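Local coordinates for protein acinetobacter secreted protease CpaA (Acinetobacter nosocomialis M2, PDB 6O38) that is a secreted zinc metalloprotease of the reprolysin-like type, exported by type II secretion and held here in complex with its chaperone CpaB, at residues F224-T229 against T251-Q256; R233-I238 against E268-S273. All coordinates share one frame; numbering follows the deposited sequence.

Overall arrangement
Contacts 1 and 2 lie in the same StcE-type beta-sandwich range of the chain, their centres about 10 Å apart. Contact 2 pairs the strands 235-240 and 266-272, while contact 1 joins two loops that pack next to that pair. The seam between them is mostly apolar: L226 CD1 rests 3.5 Å from F269 CG, and P227 CD lies 3.6 Å from I236 CD1. A probable hydrogen bond, T229 OG1 to Y271 OH at 3.1 Å, adds a polar link. Along the chain the segments of the two contacts alternate. Neither includes the zinc ligands H498, H502 and H508, which belong to the reprolysin-like part of the chain.

Contact 1: residues F224-T229 against T251-Q256; sequences FTLPTT and TNVNSQ
N252 reaches across to the 224-229 loop, its ND2 donating to L226 O at 3.0 Å. The bond is bent, with 139° at the hydrogen; the acceptor lies close to the plane of the N252 amide, but the donor stands above the carbonyl plane of L226. The left-handed backbone of N252 (phi 68°) and a CG held anti to its own carbonyl carbon (chi1 -51°) aim the amide at this loop. The inner side of the contact is apolar and centres on buried L226: its CD1 meets V253 CG2 at 3.9 Å, the two side chains slanting past each other. F269 touches both, and W278 packs on L226 and N252. Both loops belong to an StcE-type beta-sandwich domain, one leading to strand 235-240 and the other to strand 260-261, and they meet here without strand pairing. A water takes part as well, accepting from L226 N at 2.9 Å and donating to T251 O at 2.7 Å. T228 and T251, by contrast, are exposed at the solvent side. There the CG2 methyl of T228 comes obliquely against the N252 amide, near both OD1 and ND2, and T225 turns CG2 to T251 OG1 while its own hydroxyl bonds N249.

Contact 2: residues R233-I238 against E268-S273; sequences RDRIII and EFMYVS
I236 O takes one hydrogen bond from the opposite strand, from F269 N at 2.9 Å, and is approached by two further groups. E268 CA lies 3.4 Å from I236 O in a CA-H...O contact, and the F269 ring brings CD1 up with the oxygen near its plane, an edge contact. I236 N returns a bond to F269 O at 3.0 Å, which makes I236 and F269 a hydrogen-bonded antiparallel pair between the non-hydrogen-bonded pairs R235-M270 and I237-E268. The short strand axes run 4.7 Å apart at 163°. At the loop end R233 and D234 both lie opposite Y271: R233 N donates to Y271 O and Y271 N to D234 O, which with the positive phi of R233 fits a G1-type beta bulge. Within the beta-sandwich both strands are interior, since 235-240 also pairs with 210-215 and 266-272 with 277-288.

On the face carrying R235, I237, E268 and M270, R235 NH1 makes a salt bridge to E268 OE1 at 2.8 Å. The carboxylate oxygen is met from above its plane, and the guanidinium and carboxylate planes stand 68° apart. E268 gets there by an extended chain with CG anti to its backbone N (chi1 -160°), its CG lying beside I237 CG1 at 3.7 Å. The selenium of the selenomethionine M270 lies between the two arginines, 3.9 Å from R233 CG and obliquely placed by the R235 guanidinium. On the other face, I238 CD1 leans on F269 CE1.

R235 NH2 also bonds P543 O and R233 NH2 bonds G546 O, so the arginines connect this strand pair to a distant part of the chain. E268 OE2 lies close to D122 of the CpaB chain, a meeting of like charges that the R235 salt bridge may partly offset.

Contact 1: residues F224-T229 against T251-Q256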
loop_
_atom_site.group_PDB
_atom_site.type_symbol
_atom_site.label_atom_id
_atom_site.label_comp_id
_atom_site.label_asym_id
_atom_site.label_seq_id
_atom_site.Cartn_x
_atom_site.Cartn_y
_atom_site.Cartn_z
ATOM N N PHE A 224 -0.205 -22.748 -18.894
ATOM C CA PHE A 224 -1.443 -22.007 -19.080
ATOM C C PHE A 224 -1.165 -20.735 -19.867
ATOM O O PHE A 224 -0.175 -20.043 -19.613
ATOM C CB PHE A 224 -2.087 -21.667 -17.730
ATOM C CG PHE A 224 -3.424 -21.004 -17.849
ATOM C CD1 PHE A 224 -4.566 -21.760 -18.053
ATOM C CD2 PHE A 224 -3.544 -19.629 -17.751
ATOM C CE1 PHE A 224 -5.801 -21.158 -18.165
ATOM C CE2 PHE A 224 -4.779 -19.019 -17.861
ATOM C CZ PHE A 224 -5.908 -19.786 -18.069
ATOM N N THR A 225 -2.045 -20.434 -20.819
ATOM C CA THR A 225 -1.915 -19.267 -21.684
ATOM C C THR A 225 -3.081 -18.320 -21.441
ATOM O O THR A 225 -4.244 -18.731 -21.508
ATOM C CB THR A 225 -1.867 -19.675 -23.159
ATOM O OG1 THR A 225 -0.789 -20.597 -23.369
ATOM C CG2 THR A 225 -1.662 -18.454 -24.044
ATOM N N LEU A 226 -2.765 -17.055 -21.166
ATOM C CA LEU A 226 -3.783 -16.037 -20.981
ATOM C C LEU A 226 -4.479 -15.721 -22.305
ATOM O O LEU A 226 -3.956 -16.021 -23.380
ATOM C CB LEU A 226 -3.162 -14.767 -20.400
ATOM C CG LEU A 226 -2.532 -14.854 -19.009
ATOM C CD1 LEU A 226 -2.400 -13.465 -18.407
ATOM C CD2 LEU A 226 -3.344 -15.757 -18.093
ATOM N N PRO A 227 -5.673 -15.124 -22.249
ATOM C CA PRO A 227 -6.342 -14.709 -23.487
ATOM C C PRO A 227 -5.512 -13.690 -24.253
ATOM O O PRO A 227 -4.691 -12.967 -23.684
ATOM C CB PRO A 227 -7.659 -14.097 -22.993
ATOM C CG PRO A 227 -7.891 -14.720 -21.664
ATOM C CD PRO A 227 -6.531 -14.927 -21.068
ATOM N N THR A 228 -5.738 -13.641 -25.567
ATOM C CA THR A 228 -5.024 -12.696 -26.414
ATOM C C THR A 228 -5.552 -11.279 -26.264
ATOM O O THR A 228 -4.819 -10.321 -26.535
ATOM C CB THR A 228 -5.143 -13.114 -27.880
ATOM O OG1 THR A 228 -6.352 -13.858 -28.059
ATOM C CG2 THR A 228 -3.982 -14.013 -28.259
ATOM N N THR A 229 -6.801 -11.130 -25.831
ATOM C CA THR A 229 -7.438 -9.828 -25.717
ATOM C C THR A 229 -8.513 -9.897 -24.643
ATOM O O THR A 229 -9.005 -10.972 -24.293
ATOM C CB THR A 229 -8.045 -9.377 -27.050
ATOM O OG1 THR A 229 -8.450 -8.006 -26.956
ATOM C CG2 THR A 229 -9.252 -10.236 -27.407
ATOM N N THR A 251 3.300 -15.530 -23.394
ATOM C CA THR A 251 2.583 -14.964 -24.529
ATOM C C THR A 251 1.401 -14.128 -24.051
ATOM O O THR A 251 0.733 -14.471 -23.071
ATOM C CB THR A 251 2.099 -16.073 -25.466
ATOM O OG1 THR A 251 1.395 -17.068 -24.713
ATOM C CG2 THR A 251 3.277 -16.720 -26.182
ATOM N N ASN A 252 1.169 -13.010 -24.740
ATOM C CA ASN A 252 0.141 -12.012 -24.449
ATOM C C ASN A 252 0.412 -11.246 -23.160
ATOM O O ASN A 252 -0.413 -10.412 -22.768
ATOM C CB ASN A 252 -1.269 -12.618 -24.382
ATOM C CG ASN A 252 -1.596 -13.464 -25.597
ATOM O OD1 ASN A 252 -1.298 -13.086 -26.728
ATOM N ND2 ASN A 252 -2.210 -14.619 -25.366
ATOM N N VAL A 253 1.533 -11.493 -22.487
ATOM C CA VAL A 253 1.885 -10.815 -21.246
ATOM C C VAL A 253 3.043 -9.868 -21.525
ATOM O O VAL A 253 3.955 -10.197 -22.293
ATOM C CB VAL A 253 2.251 -11.826 -20.140
ATOM C CG1 VAL A 253 2.514 -11.112 -18.821
ATOM C CG2 VAL A 253 1.150 -12.864 -19.983
ATOM N N ASN A 254 3.008 -8.692 -20.898
ATOM C CA ASN A 254 4.074 -7.700 -21.044
ATOM C C ASN A 254 5.214 -8.000 -20.067
ATOM O O ASN A 254 5.600 -7.185 -19.229
ATOM C CB ASN A 254 3.520 -6.298 -20.836
ATOM C CG ASN A 254 4.546 -5.216 -21.108
ATOM O OD1 ASN A 254 5.399 -5.361 -21.983
ATOM N ND2 ASN A 254 4.470 -4.125 -20.355
ATOM N N SER A 255 5.756 -9.211 -20.194
ATOM C CA SER A 255 6.851 -9.649 -19.340
ATOM C C SER A 255 7.478 -10.926 -19.880
ATOM O O SER A 255 6.769 -11.863 -20.262
ATOM C CB SER A 255 6.363 -9.874 -17.906
ATOM O OG SER A 255 7.387 -10.428 -17.098
ATOM N N GLN A 256 8.806 -10.968 -19.918
ATOM C CA GLN A 256 9.541 -12.170 -20.278
ATOM C C GLN A 256 10.042 -12.924 -19.056
ATOM O O GLN A 256 10.751 -13.923 -19.205
ATOM C CB GLN A 256 10.723 -11.815 -21.188
ATOM C CG GLN A 256 10.328 -11.137 -22.490
ATOM C CD GLN A 256 11.531 -10.739 -23.328
ATOM O OE1 GLN A 256 11.745 -9.559 -23.608
ATOM N NE2 GLN A 256 12.322 -11.727 -23.733
HETATM O O HOH W 1 0.028 -16.490 -21.449
#

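Contact 2: residues R233-I238 against E268-S273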
loop_
_atom_site.group_PDB
_atom_site.type_symbol
_atom_site.label_atom_id
_atom_site.label_comp_id
_atom_site.label_asym_id
_atom_site.label_seq_id
_atom_site.Cartn_x
_atom_site.Cartn_y
_atom_site.Cartn_z
ATOM N N ARG A 233 -8.745 -3.186 -18.401
ATOM C CA ARG A 233 -8.587 -3.361 -16.958
ATOM C C ARG A 233 -9.262 -4.619 -16.423
ATOM O O ARG A 233 -9.480 -4.733 -15.213
ATOM C CB ARG A 233 -9.078 -2.133 -16.179
ATOM C CG ARG A 233 -7.979 -1.142 -15.823
ATOM C CD ARG A 233 -7.186 -0.721 -17.049
ATOM N NE ARG A 233 -6.149 0.253 -16.724
ATOM C CZ ARG A 233 -5.520 1.000 -17.626
ATOM N NH1 ARG A 233 -5.824 0.887 -18.912
ATOM N NH2 ARG A 233 -4.589 1.862 -17.242
ATOM N N ASP A 234 -9.610 -5.569 -17.289
ATOM C CA ASP A 234 -9.989 -6.889 -16.803
ATOM C C ASP A 234 -8.801 -7.540 -16.107
ATOM O O ASP A 234 -7.644 -7.339 -16.486
ATOM C CB ASP A 234 -10.482 -7.772 -17.950
ATOM C CG ASP A 234 -11.847 -7.358 -18.461
ATOM O OD1 ASP A 234 -12.588 -6.687 -17.712
ATOM O OD2 ASP A 234 -12.186 -7.716 -19.608
ATOM N N ARG A 235 -9.089 -8.329 -15.075
ATOM C CA ARG A 235 -8.041 -8.903 -14.246
ATOM C C ARG A 235 -8.185 -10.414 -14.158
ATOM O O ARG A 235 -9.299 -10.942 -14.100
ATOM C CB ARG A 235 -8.051 -8.299 -12.838
ATOM C CG ARG A 235 -7.550 -6.868 -12.790
ATOM C CD ARG A 235 -7.328 -6.396 -11.366
ATOM N NE ARG A 235 -6.831 -5.024 -11.328
ATOM C CZ ARG A 235 -6.182 -4.493 -10.297
ATOM N NH1 ARG A 235 -5.946 -5.220 -9.214
ATOM N NH2 ARG A 235 -5.765 -3.236 -10.350
ATOM N N ILE A 236 -7.045 -11.100 -14.152
ATOM C CA ILE A 236 -6.980 -12.545 -13.978
ATOM C C ILE A 236 -6.034 -12.835 -12.823
ATOM O O ILE A 236 -4.868 -12.425 -12.854
ATOM C CB ILE A 236 -6.507 -13.266 -15.252
ATOM C CG1 ILE A 236 -7.556 -13.148 -16.359
ATOM C CG2 ILE A 236 -6.197 -14.727 -14.959
ATOM C CD1 ILE A 236 -7.150 -13.825 -17.647
ATOM N N ILE A 237 -6.534 -13.533 -11.807
ATOM C CA ILE A 237 -5.725 -14.009 -10.691
ATOM C C ILE A 237 -5.522 -15.506 -10.865
ATOM O O ILE A 237 -6.484 -16.247 -11.105
ATOM C CB ILE A 237 -6.381 -13.691 -9.336
ATOM C CG1 ILE A 237 -6.484 -12.178 -9.136
ATOM C CG2 ILE A 237 -5.592 -14.323 -8.199
ATOM C CD1 ILE A 237 -7.231 -11.778 -7.883
ATOM N N ILE A 238 -4.273 -15.948 -10.751
ATOM C CA ILE A 238 -3.916 -17.357 -10.866
ATOM C C ILE A 238 -3.345 -17.799 -9.527
ATOM O O ILE A 238 -2.341 -17.246 -9.059
ATOM C CB ILE A 238 -2.916 -17.603 -12.007
ATOM C CG1 ILE A 238 -3.497 -17.103 -13.333
ATOM C CG2 ILE A 238 -2.569 -19.078 -12.102
ATOM C CD1 ILE A 238 -2.590 -17.317 -14.523
ATOM N N GLU A 268 -1.199 -11.994 -10.551
ATOM C CA GLU A 268 -2.310 -11.142 -10.947
ATOM C C GLU A 268 -1.940 -10.413 -12.229
ATOM O O GLU A 268 -0.844 -9.853 -12.335
ATOM C CB GLU A 268 -2.666 -10.138 -9.845
ATOM C CG GLU A 268 -4.064 -9.554 -9.967
ATOM C CD GLU A 268 -4.425 -8.655 -8.800
ATOM O OE1 GLU A 268 -5.485 -7.995 -8.862
ATOM O OE2 GLU A 268 -3.651 -8.608 -7.821
ATOM N N PHE A 269 -2.855 -10.417 -13.194
ATOM C CA PHE A 269 -2.634 -9.784 -14.483
ATOM C C PHE A 269 -3.755 -8.795 -14.758
ATOM O O PHE A 269 -4.892 -8.982 -14.319
ATOM C CB PHE A 269 -2.560 -10.813 -15.623
ATOM C CG PHE A 269 -1.504 -11.863 -15.427
ATOM C CD1 PHE A 269 -1.755 -12.982 -14.650
ATOM C CD2 PHE A 269 -0.260 -11.729 -16.019
ATOM C CE1 PHE A 269 -0.785 -13.948 -14.469
ATOM C CE2 PHE A 269 0.714 -12.691 -15.842
ATOM C CZ PHE A 269 0.452 -13.802 -15.066
HETATM N N MSE A 270 -3.422 -7.737 -15.489
HETATM C CA MSE A 270 -4.393 -6.709 -15.833
HETATM C C MSE A 270 -4.238 -6.299 -17.290
HETATM O O MSE A 270 -3.154 -5.901 -17.717
HETATM C CB MSE A 270 -4.235 -5.492 -14.923
HETATM C CG MSE A 270 -5.230 -4.380 -15.200
HETATM SE SE MSE A 270 -4.785 -2.745 -14.242
HETATM C CE MSE A 270 -3.086 -2.343 -15.109
ATOM N N TYR A 271 -5.324 -6.389 -18.050
ATOM C CA TYR A 271 -5.275 -6.078 -19.470
ATOM C C TYR A 271 -5.277 -4.571 -19.689
ATOM O O TYR A 271 -5.960 -3.824 -18.981
ATOM C CB TYR A 271 -6.453 -6.716 -20.205
ATOM C CG TYR A 271 -6.291 -6.716 -21.706
ATOM C CD1 TYR A 271 -5.426 -7.607 -22.328
ATOM C CD2 TYR A 271 -6.995 -5.822 -22.503
ATOM C CE1 TYR A 271 -5.268 -7.611 -23.699
ATOM C CE2 TYR A 271 -6.844 -5.819 -23.877
ATOM C CZ TYR A 271 -5.980 -6.717 -24.469
ATOM O OH TYR A 271 -5.825 -6.720 -25.836
ATOM N N VAL A 272 -4.504 -4.129 -20.677
ATOM C CA VAL A 272 -4.350 -2.717 -21.004
ATOM C C VAL A 272 -4.702 -2.565 -22.478
ATOM O O VAL A 272 -3.948 -3.016 -23.349
ATOM C CB VAL A 272 -2.930 -2.206 -20.719
ATOM C CG1 VAL A 272 -2.850 -0.711 -20.943
ATOM C CG2 VAL A 272 -2.511 -2.556 -19.297
ATOM N N SER A 273 -5.848 -1.936 -22.758
ATOM C CA SER A 273 -6.379 -1.919 -24.118
ATOM C C SER A 273 -5.467 -1.155 -25.072
ATOM O O SER A 273 -5.140 -1.648 -26.159
ATOM C CB SER A 273 -7.784 -1.316 -24.121
ATOM O OG SER A 273 -8.725 -2.225 -23.579
#